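Local coordinates for protein 1H-3-hydroxy-4-oxoquinoline 2,4-dioxygenase (Pseudomonas putida, PDB 3IBT) that cleaves the ring of 3-hydroxy-1H-quinolin-4-one with molecular oxygen, without any cofactor, giving N-formylanthranilate and carbon monoxide in oxoquinoline degradation, at residues 136-150 / 170-183. Sequence-based numbering, arbitrary orientation.
Sequences GQHPTEYVAGRQSFF and MPWFHGEMWQRACR
Gln137 NE2 is gripped by two acceptors, Glu186 OE1 and Leu133 O, while the side chain lies against Cys182 and Arg183, its CG 3.4 Å from Cys182 CB. Arg183 crosses it at about a right angle and turns its own charge to Asp67. No hydrogen bond links the two segments; Trp178 makes the largest single contribution. With CG anti to the backbone N (chi1 -175°), its indole reaches across to helix 142-150. Arg146 CB sits over one face, 3.8 Å from the five-membered ring centroid, a CH-pi contact; Cys182 SG backs the opposite face, and Phe149 CD1 meets the edge 3.7 Å from Trp178 CZ2. Farther along, the Arg146 guanidinium lies over Pro171 CA, and Phe150 CE2 packs 3.6 Å from Pro171 CG. At the other end Gly175 lies over one face of the Tyr142 ring, though its modelled closeness is doubtful, and the Gln179 amide stands steeply turned beside that ring. Cutting Tyr142 back to an alanine is likely to leave this amide freer to turn. The helix segments cross at 64°, axes 10.4 Å apart, within the helical cap inserted between strands 115-119 and 207-212 of the alpha/beta-hydrolase sheet; helix 127-135 packs on Phe149, beside Trp153, a probable substrate-binding residue.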
ATOM      1  N   GLY A 136       4.930  -5.735 -17.855  1.00 70.90           N
ATOM      2  CA  GLY A 136       3.615  -5.702 -17.272  1.00 70.27           C
ATOM      3  C   GLY A 136       2.391  -5.356 -18.112  1.00 70.05           C
ATOM      4  O   GLY A 136       1.314  -5.875 -17.824  1.00 70.47           O
ATOM      5  N   GLN A 137       2.506  -4.494 -19.128  1.00 69.06           N
ATOM      6  CA  GLN A 137       1.293  -4.014 -19.814  1.00 68.40           C
ATOM      7  C   GLN A 137       1.047  -4.692 -21.152  1.00 68.35           C
ATOM      8  O   GLN A 137       0.067  -4.387 -21.850  1.00 67.97           O
ATOM      9  CB  GLN A 137       1.304  -2.503 -20.014  1.00 68.06           C
ATOM     10  CG  GLN A 137       1.337  -1.700 -18.735  1.00 68.71           C
ATOM     11  CD  GLN A 137       1.548  -0.211 -18.987  1.00 69.01           C
ATOM     12  OE1 GLN A 137       0.794   0.397 -19.746  1.00 70.26           O
ATOM     13  NE2 GLN A 137       2.588   0.375 -18.369  1.00 66.25           N
ATOM     14  N   HIS A 138       1.945  -5.616 -21.484  1.00 68.12           N
ATOM     15  CA  HIS A 138       1.935  -6.358 -22.736  1.00 67.53           C
ATOM     16  C   HIS A 138       0.717  -7.264 -22.863  1.00 67.74           C
ATOM     17  O   HIS A 138       0.656  -8.289 -22.185  1.00 67.75           O
ATOM     18  CB  HIS A 138       3.190  -7.207 -22.765  1.00 67.19           C
ATOM     19  CG  HIS A 138       3.462  -7.829 -24.087  1.00 66.61           C
ATOM     20  ND1 HIS A 138       2.729  -8.889 -24.572  1.00 66.42           N
ATOM     21  CD2 HIS A 138       4.399  -7.557 -25.022  1.00 66.71           C
ATOM     22  CE1 HIS A 138       3.199  -9.240 -25.755  1.00 65.93           C
ATOM     23  NE2 HIS A 138       4.213  -8.448 -26.053  1.00 65.83           N
ATOM     24  N   PRO A 139      -0.233  -6.920 -23.767  1.00 68.02           N
ATOM     25  CA  PRO A 139      -1.537  -7.597 -23.878  1.00 68.31           C
ATOM     26  C   PRO A 139      -1.507  -9.122 -23.994  1.00 68.86           C
ATOM     27  O   PRO A 139      -2.508  -9.823 -23.618  1.00 69.02           O
ATOM     28  CB  PRO A 139      -2.156  -6.995 -25.151  1.00 67.69           C
ATOM     29  CG  PRO A 139      -1.087  -6.219 -25.790  1.00 67.71           C
ATOM     30  CD  PRO A 139      -0.112  -5.830 -24.752  1.00 67.87           C
ATOM     31  N   THR A 140      -0.378  -9.637 -24.497  1.00 69.59           N
ATOM     32  CA  THR A 140      -0.290 -11.056 -24.780  1.00 70.70           C
ATOM     33  C   THR A 140       0.597 -11.775 -23.782  1.00 71.26           C
ATOM     34  O   THR A 140       0.504 -12.992 -23.643  1.00 71.66           O
ATOM     35  CB  THR A 140       0.257 -11.297 -26.199  1.00 70.85           C
ATOM     36  OG1 THR A 140       0.228 -10.024 -26.939  1.00 70.73           O
ATOM     37  CG2 THR A 140      -0.586 -12.418 -26.981  1.00 71.42           C
ATOM     38  N   GLU A 141       1.458 -11.029 -23.092  1.00 71.92           N
ATOM     39  CA  GLU A 141       2.450 -11.637 -22.200  1.00 72.85           C
ATOM     40  C   GLU A 141       2.639 -10.883 -20.895  1.00 72.96           C
ATOM     41  O   GLU A 141       3.722 -10.903 -20.282  1.00 72.20           O
ATOM     42  CB  GLU A 141       3.789 -11.798 -22.912  1.00 73.12           C
ATOM     43  CG  GLU A 141       3.854 -13.020 -23.832  1.00 74.90           C
ATOM     44  CD  GLU A 141       5.253 -13.619 -23.910  1.00 76.98           C
ATOM     45  OE1 GLU A 141       6.034 -13.433 -22.923  1.00 78.03           O
ATOM     46  OE2 GLU A 141       5.557 -14.275 -24.951  1.00 77.34           O
ATOM     47  N   TYR A 142       1.558 -10.239 -20.468  1.00 73.61           N
ATOM     48  CA  TYR A 142       1.515  -9.575 -19.176  1.00 74.39           C
ATOM     49  C   TYR A 142       1.953 -10.493 -18.044  1.00 74.25           C
ATOM     50  O   TYR A 142       2.591 -10.043 -17.124  1.00 75.49           O
ATOM     51  CB  TYR A 142       0.133  -8.960 -18.900  1.00 74.87           C
ATOM     52  CG  TYR A 142      -1.042  -9.926 -18.863  1.00 75.50           C
ATOM     53  CD1 TYR A 142      -1.423 -10.557 -17.665  1.00 75.60           C
ATOM     54  CD2 TYR A 142      -1.801 -10.171 -20.010  1.00 75.75           C
ATOM     55  CE1 TYR A 142      -2.519 -11.438 -17.616  1.00 75.73           C
ATOM     56  CE2 TYR A 142      -2.912 -11.053 -19.981  1.00 76.94           C
ATOM     57  CZ  TYR A 142      -3.265 -11.682 -18.780  1.00 76.91           C
ATOM     58  OH  TYR A 142      -4.348 -12.550 -18.756  1.00 76.19           O
ATOM     59  N   VAL A 143       1.631 -11.777 -18.127  1.00 74.09           N
ATOM     60  CA  VAL A 143       2.089 -12.781 -17.160  1.00 73.62           C
ATOM     61  C   VAL A 143       3.602 -12.794 -16.920  1.00 73.51           C
ATOM     62  O   VAL A 143       4.040 -12.632 -15.780  1.00 73.58           O
ATOM     63  CB  VAL A 143       1.605 -14.172 -17.561  1.00 73.69           C
ATOM     64  CG1 VAL A 143       0.123 -14.285 -17.277  1.00 73.54           C
ATOM     65  CG2 VAL A 143       1.865 -14.432 -19.070  1.00 74.28           C
ATOM     66  N   ALA A 144       4.395 -12.941 -17.976  1.00 73.33           N
ATOM     67  CA  ALA A 144       5.846 -12.900 -17.850  1.00 73.78           C
ATOM     68  C   ALA A 144       6.350 -11.622 -17.124  1.00 74.51           C
ATOM     69  O   ALA A 144       7.402 -11.632 -16.462  1.00 74.70           O
ATOM     70  CB  ALA A 144       6.477 -13.033 -19.199  1.00 73.84           C
ATOM     71  N   GLY A 145       5.585 -10.534 -17.234  1.00 74.80           N
ATOM     72  CA  GLY A 145       5.901  -9.264 -16.559  1.00 74.47           C
ATOM     73  C   GLY A 145       5.430  -9.295 -15.131  1.00 74.56           C
ATOM     74  O   GLY A 145       6.129  -8.823 -14.228  1.00 74.94           O
ATOM     75  N   ARG A 146       4.235  -9.845 -14.924  1.00 74.09           N
ATOM     76  CA  ARG A 146       3.793 -10.182 -13.581  1.00 74.03           C
ATOM     77  C   ARG A 146       4.852 -11.051 -12.915  1.00 73.54           C
ATOM     78  O   ARG A 146       5.248 -10.771 -11.802  1.00 74.21           O
ATOM     79  CB  ARG A 146       2.451 -10.930 -13.585  1.00 73.95           C
ATOM     80  CG  ARG A 146       2.463 -12.176 -12.665  1.00 74.37           C
ATOM     81  CD  ARG A 146       1.309 -13.090 -12.903  1.00 73.54           C
ATOM     82  NE  ARG A 146       0.073 -12.342 -12.709  1.00 75.18           N
ATOM     83  CZ  ARG A 146      -1.113 -12.716 -13.186  1.00 75.71           C
ATOM     84  NH1 ARG A 146      -1.255 -13.858 -13.876  1.00 73.54           N
ATOM     85  NH2 ARG A 146      -2.167 -11.944 -12.957  1.00 77.17           N
ATOM     86  N   GLN A 147       5.304 -12.100 -13.605  1.00 72.98           N
ATOM     87  CA  GLN A 147       6.140 -13.115 -12.985  1.00 71.65           C
ATOM     88  C   GLN A 147       7.467 -12.506 -12.614  1.00 71.04           C
ATOM     89  O   GLN A 147       8.050 -12.863 -11.605  1.00 70.77           O
ATOM     90  CB  GLN A 147       6.364 -14.291 -13.922  1.00 71.51           C
ATOM     91  CG  GLN A 147       6.965 -15.488 -13.236  1.00 70.65           C
ATOM     92  CD  GLN A 147       6.014 -16.068 -12.247  1.00 71.46           C
ATOM     93  OE1 GLN A 147       4.925 -16.480 -12.612  1.00 73.26           O
ATOM     94  NE2 GLN A 147       6.404 -16.095 -10.977  1.00 72.12           N
ATOM     95  N   SER A 148       7.926 -11.569 -13.431  1.00 70.75           N
ATOM     96  CA  SER A 148       9.195 -10.927 -13.202  1.00 70.89           C
ATOM     97  C   SER A 148       9.319 -10.331 -11.789  1.00 70.79           C
ATOM     98  O   SER A 148      10.281 -10.626 -11.076  1.00 70.11           O
ATOM     99  CB  SER A 148       9.401  -9.839 -14.217  1.00 70.78           C
ATOM    100  OG  SER A 148      10.527  -9.091 -13.795  1.00 73.17           O
ATOM    101  N   PHE A 149       8.343  -9.495 -11.422  1.00 70.97           N
ATOM    102  CA  PHE A 149       8.165  -8.980 -10.069  1.00 71.54           C
ATOM    103  C   PHE A 149       8.165 -10.088  -9.007  1.00 72.74           C
ATOM    104  O   PHE A 149       8.921 -10.012  -8.025  1.00 72.89           O
ATOM    105  CB  PHE A 149       6.861  -8.170  -9.952  1.00 70.87           C
ATOM    106  CG  PHE A 149       6.979  -6.737 -10.422  1.00 69.69           C
ATOM    107  CD1 PHE A 149       6.292  -6.307 -11.559  1.00 67.76           C
ATOM    108  CD2 PHE A 149       7.782  -5.828  -9.736  1.00 66.84           C
ATOM    109  CE1 PHE A 149       6.403  -5.006 -12.006  1.00 67.38           C
ATOM    110  CE2 PHE A 149       7.907  -4.508 -10.184  1.00 65.54           C
ATOM    111  CZ  PHE A 149       7.219  -4.095 -11.300  1.00 67.85           C
ATOM    112  N   PHE A 150       7.324 -11.108  -9.193  1.00 73.17           N
ATOM    113  CA  PHE A 150       7.236 -12.191  -8.214  1.00 73.67           C
ATOM    114  C   PHE A 150       8.598 -12.750  -7.866  1.00 74.39           C
ATOM    115  O   PHE A 150       8.944 -12.826  -6.697  1.00 74.78           O
ATOM    116  CB  PHE A 150       6.386 -13.337  -8.721  1.00 73.46           C
ATOM    117  CG  PHE A 150       4.905 -13.032  -8.824  1.00 73.95           C
ATOM    118  CD1 PHE A 150       4.360 -11.851  -8.328  1.00 75.36           C
ATOM    119  CD2 PHE A 150       4.038 -13.968  -9.393  1.00 74.68           C
ATOM    120  CE1 PHE A 150       2.972 -11.605  -8.424  1.00 75.18           C
ATOM    121  CE2 PHE A 150       2.671 -13.730  -9.480  1.00 74.62           C
ATOM    122  CZ  PHE A 150       2.141 -12.547  -8.994  1.00 73.80           C
HETATM  123  N   MSE A 170      -2.578 -12.758  -5.690  1.00 78.70           N
HETATM  124  CA  MSE A 170      -2.274 -11.756  -6.692  1.00 79.91           C
HETATM  125  C   MSE A 170      -2.459 -12.271  -8.119  1.00 78.42           C
HETATM  126  O   MSE A 170      -3.015 -11.559  -8.961  1.00 78.08           O
HETATM  127  CB  MSE A 170      -0.857 -11.235  -6.498  1.00 78.42           C
HETATM  128  CG  MSE A 170      -0.625 -10.585  -5.181  1.00 80.29           C
HETATM  129 SE   MSE A 170       0.988  -9.396  -5.284  1.00 86.51          SE
HETATM  130  CE  MSE A 170       2.403 -10.793  -5.135  1.00 84.01           C
ATOM    131  N   PRO A 171      -2.006 -13.509  -8.402  1.00 77.81           N
ATOM    132  CA  PRO A 171      -2.055 -13.835  -9.809  1.00 77.52           C
ATOM    133  C   PRO A 171      -3.496 -14.224 -10.196  1.00 77.46           C
ATOM    134  O   PRO A 171      -3.820 -14.337 -11.366  1.00 77.17           O
ATOM    135  CB  PRO A 171      -1.060 -15.006  -9.930  1.00 77.32           C
ATOM    136  CG  PRO A 171      -0.497 -15.242  -8.532  1.00 77.22           C
ATOM    137  CD  PRO A 171      -1.489 -14.636  -7.602  1.00 77.69           C
ATOM    138  N   TRP A 172      -4.340 -14.379  -9.180  1.00 77.68           N
ATOM    139  CA  TRP A 172      -5.754 -14.714  -9.320  1.00 77.83           C
ATOM    140  C   TRP A 172      -6.560 -13.590  -9.980  1.00 78.14           C
ATOM    141  O   TRP A 172      -7.513 -13.868 -10.726  1.00 77.92           O
ATOM    142  CB  TRP A 172      -6.323 -15.062  -7.938  1.00 77.76           C
ATOM    143  CG  TRP A 172      -7.792 -15.151  -7.866  1.00 77.34           C
ATOM    144  CD1 TRP A 172      -8.560 -16.180  -8.301  1.00 76.82           C
ATOM    145  CD2 TRP A 172      -8.692 -14.176  -7.310  1.00 77.31           C
ATOM    146  NE1 TRP A 172      -9.888 -15.911  -8.070  1.00 76.96           N
ATOM    147  CE2 TRP A 172     -10.003 -14.688  -7.463  1.00 77.39           C
ATOM    148  CE3 TRP A 172      -8.521 -12.918  -6.708  1.00 77.56           C
ATOM    149  CZ2 TRP A 172     -11.154 -13.988  -7.032  1.00 77.43           C
ATOM    150  CZ3 TRP A 172      -9.662 -12.217  -6.273  1.00 77.59           C
ATOM    151  CH2 TRP A 172     -10.966 -12.762  -6.444  1.00 77.81           C
ATOM    152  N   PHE A 173      -6.178 -12.333  -9.716  1.00 78.34           N
ATOM    153  CA  PHE A 173      -6.824 -11.163 -10.347  1.00 78.61           C
ATOM    154  C   PHE A 173      -6.620 -11.163 -11.873  1.00 78.85           C
ATOM    155  O   PHE A 173      -5.706 -11.830 -12.386  1.00 79.27           O
ATOM    156  CB  PHE A 173      -6.299  -9.845  -9.772  1.00 78.79           C
ATOM    157  CG  PHE A 173      -6.674  -9.587  -8.326  1.00 79.19           C
ATOM    158  CD1 PHE A 173      -5.784  -9.876  -7.305  1.00 80.32           C
ATOM    159  CD2 PHE A 173      -7.892  -9.002  -8.000  1.00 79.11           C
ATOM    160  CE1 PHE A 173      -6.122  -9.618  -5.982  1.00 80.39           C
ATOM    161  CE2 PHE A 173      -8.235  -8.744  -6.690  1.00 77.71           C
ATOM    162  CZ  PHE A 173      -7.356  -9.047  -5.682  1.00 78.93           C
ATOM    163  N   HIS A 174      -7.453 -10.415 -12.599  1.00 78.51           N
ATOM    164  CA  HIS A 174      -7.407 -10.456 -14.053  1.00 78.46           C
ATOM    165  C   HIS A 174      -6.236  -9.693 -14.658  1.00 78.67           C
ATOM    166  O   HIS A 174      -5.777  -8.689 -14.109  1.00 78.18           O
ATOM    167  CB  HIS A 174      -8.716  -9.947 -14.661  1.00 78.29           C
ATOM    168  CG  HIS A 174      -9.929 -10.671 -14.176  1.00 77.65           C
ATOM    169  ND1 HIS A 174     -11.173 -10.074 -14.107  1.00 77.22           N
ATOM    170  CD2 HIS A 174     -10.093 -11.936 -13.725  1.00 76.58           C
ATOM    171  CE1 HIS A 174     -12.053 -10.942 -13.646  1.00 75.92           C
ATOM    172  NE2 HIS A 174     -11.423 -12.079 -13.406  1.00 76.89           N
ATOM    173  N   GLY A 175      -5.788 -10.168 -15.823  1.00 79.29           N
ATOM    174  CA  GLY A 175      -4.779  -9.468 -16.627  1.00 79.48           C
ATOM    175  C   GLY A 175      -5.077  -7.993 -16.837  1.00 79.49           C
ATOM    176  O   GLY A 175      -4.168  -7.158 -16.782  1.00 79.18           O
ATOM    177  N   GLU A 176      -6.355  -7.677 -17.071  1.00 79.56           N
ATOM    178  CA  GLU A 176      -6.810  -6.282 -17.171  1.00 79.45           C
ATOM    179  C   GLU A 176      -6.578  -5.443 -15.873  1.00 78.68           C
ATOM    180  O   GLU A 176      -6.478  -4.204 -15.900  1.00 78.48           O
ATOM    181  CB  GLU A 176      -8.265  -6.238 -17.640  1.00 78.98           C
ATOM    182  CG  GLU A 176      -8.431  -6.633 -19.111  1.00 80.13           C
ATOM    183  CD  GLU A 176      -9.823  -6.069 -19.654  1.00 80.78           C
ATOM    184  OE1 GLU A 176     -10.707  -5.521 -18.824  1.00 83.32           O
ATOM    185  OE2 GLU A 176     -10.062  -6.325 -20.930  1.00 80.15           O
HETATM  186  N   MSE A 177      -6.471  -6.110 -14.738  1.00 77.78           N
HETATM  187  CA  MSE A 177      -6.106  -5.371 -13.569  1.00 77.38           C
HETATM  188  C   MSE A 177      -4.576  -5.284 -13.477  1.00 76.28           C
HETATM  189  O   MSE A 177      -4.028  -4.216 -13.214  1.00 76.15           O
HETATM  190  CB  MSE A 177      -6.722  -5.988 -12.333  1.00 77.94           C
HETATM  191  CG  MSE A 177      -6.623  -5.099 -11.101  1.00 82.05           C
HETATM  192 SE   MSE A 177      -7.697  -3.451 -11.191  1.00 92.66          SE
HETATM  193  CE  MSE A 177      -9.520  -4.337 -11.231  1.00 88.66           C
ATOM    194  N   TRP A 178      -3.882  -6.393 -13.712  1.00 74.86           N
ATOM    195  CA  TRP A 178      -2.435  -6.358 -13.665  1.00 73.97           C
ATOM    196  C   TRP A 178      -1.891  -5.174 -14.509  1.00 73.72           C
ATOM    197  O   TRP A 178      -0.892  -4.499 -14.162  1.00 73.59           O
ATOM    198  CB  TRP A 178      -1.814  -7.701 -14.109  1.00 73.57           C
ATOM    199  CG  TRP A 178      -0.322  -7.634 -13.930  1.00 73.93           C
ATOM    200  CD1 TRP A 178       0.605  -7.492 -14.906  1.00 72.84           C
ATOM    201  CD2 TRP A 178       0.398  -7.600 -12.683  1.00 72.73           C
ATOM    202  NE1 TRP A 178       1.865  -7.415 -14.356  1.00 72.50           N
ATOM    203  CE2 TRP A 178       1.763  -7.471 -12.994  1.00 73.18           C
ATOM    204  CE3 TRP A 178       0.022  -7.686 -11.341  1.00 73.26           C
ATOM    205  CZ2 TRP A 178       2.763  -7.418 -12.004  1.00 73.30           C
ATOM    206  CZ3 TRP A 178       1.012  -7.617 -10.357  1.00 72.08           C
ATOM    207  CH2 TRP A 178       2.360  -7.492 -10.697  1.00 72.53           C
ATOM    208  N   GLN A 179      -2.586  -4.931 -15.614  1.00 72.57           N
ATOM    209  CA  GLN A 179      -2.180  -3.948 -16.588  1.00 71.41           C
ATOM    210  C   GLN A 179      -2.539  -2.566 -16.126  1.00 71.03           C
ATOM    211  O   GLN A 179      -1.688  -1.690 -16.130  1.00 71.56           O
ATOM    212  CB  GLN A 179      -2.823  -4.251 -17.929  1.00 71.09           C
ATOM    213  CG  GLN A 179      -2.233  -5.488 -18.598  1.00 69.89           C
ATOM    214  CD  GLN A 179      -3.059  -5.969 -19.785  1.00 68.34           C
ATOM    215  OE1 GLN A 179      -3.961  -5.270 -20.263  1.00 65.77           O
ATOM    216  NE2 GLN A 179      -2.746  -7.168 -20.272  1.00 67.05           N
ATOM    217  N   ARG A 180      -3.789  -2.357 -15.717  1.00 70.23           N
ATOM    218  CA  ARG A 180      -4.167  -1.051 -15.186  1.00 69.36           C
ATOM    219  C   ARG A 180      -3.121  -0.605 -14.144  1.00 68.74           C
ATOM    220  O   ARG A 180      -2.687   0.553 -14.126  1.00 68.12           O
ATOM    221  CB  ARG A 180      -5.592  -1.049 -14.605  1.00 68.93           C
ATOM    222  CG  ARG A 180      -5.923   0.271 -13.874  1.00 69.82           C
ATOM    223  CD  ARG A 180      -7.268   0.899 -14.196  1.00 72.46           C
ATOM    224  NE  ARG A 180      -8.368   0.082 -13.691  1.00 74.57           N
ATOM    225  CZ  ARG A 180      -9.041  -0.801 -14.422  1.00 74.18           C
ATOM    226  NH1 ARG A 180     -10.010  -1.514 -13.864  1.00 75.21           N
ATOM    227  NH2 ARG A 180      -8.744  -0.974 -15.705  1.00 73.10           N
ATOM    228  N   ALA A 181      -2.707  -1.565 -13.322  1.00 68.19           N
ATOM    229  CA  ALA A 181      -1.808  -1.336 -12.232  1.00 68.21           C
ATOM    230  C   ALA A 181      -0.506  -0.746 -12.759  1.00 68.11           C
ATOM    231  O   ALA A 181       0.054   0.212 -12.203  1.00 67.47           O
ATOM    232  CB  ALA A 181      -1.549  -2.635 -11.526  1.00 68.63           C
ATOM    233  N   CYS A 182      -0.055  -1.309 -13.866  1.00 67.96           N
ATOM    234  CA  CYS A 182       1.196  -0.874 -14.438  1.00 68.10           C
ATOM    235  C   CYS A 182       1.082   0.486 -15.087  1.00 67.44           C
ATOM    236  O   CYS A 182       1.928   1.351 -14.852  1.00 67.67           O
ATOM    237  CB  CYS A 182       1.782  -1.948 -15.340  1.00 67.94           C
ATOM    238  SG  CYS A 182       2.140  -3.389 -14.286  1.00 69.62           S
ATOM    239  N   ARG A 183       0.006   0.710 -15.823  1.00 66.82           N
ATOM    240  CA  ARG A 183      -0.217   2.015 -16.401  1.00 66.53           C
ATOM    241  C   ARG A 183      -0.221   3.032 -15.283  1.00 65.93           C
ATOM    242  O   ARG A 183       0.354   4.127 -15.390  1.00 65.58           O
ATOM    243  CB  ARG A 183      -1.579   2.090 -17.048  1.00 67.16           C
ATOM    244  CG  ARG A 183      -1.811   1.306 -18.290  1.00 68.25           C
ATOM    245  CD  ARG A 183      -3.038   1.912 -18.896  1.00 70.80           C
ATOM    246  NE  ARG A 183      -3.837   2.560 -17.837  1.00 71.10           N
ATOM    247  CZ  ARG A 183      -5.064   2.156 -17.475  1.00 71.53           C
ATOM    248  NH1 ARG A 183      -5.662   1.097 -18.091  1.00 72.22           N
ATOM    249  NH2 ARG A 183      -5.701   2.824 -16.504  1.00 70.91           N
TER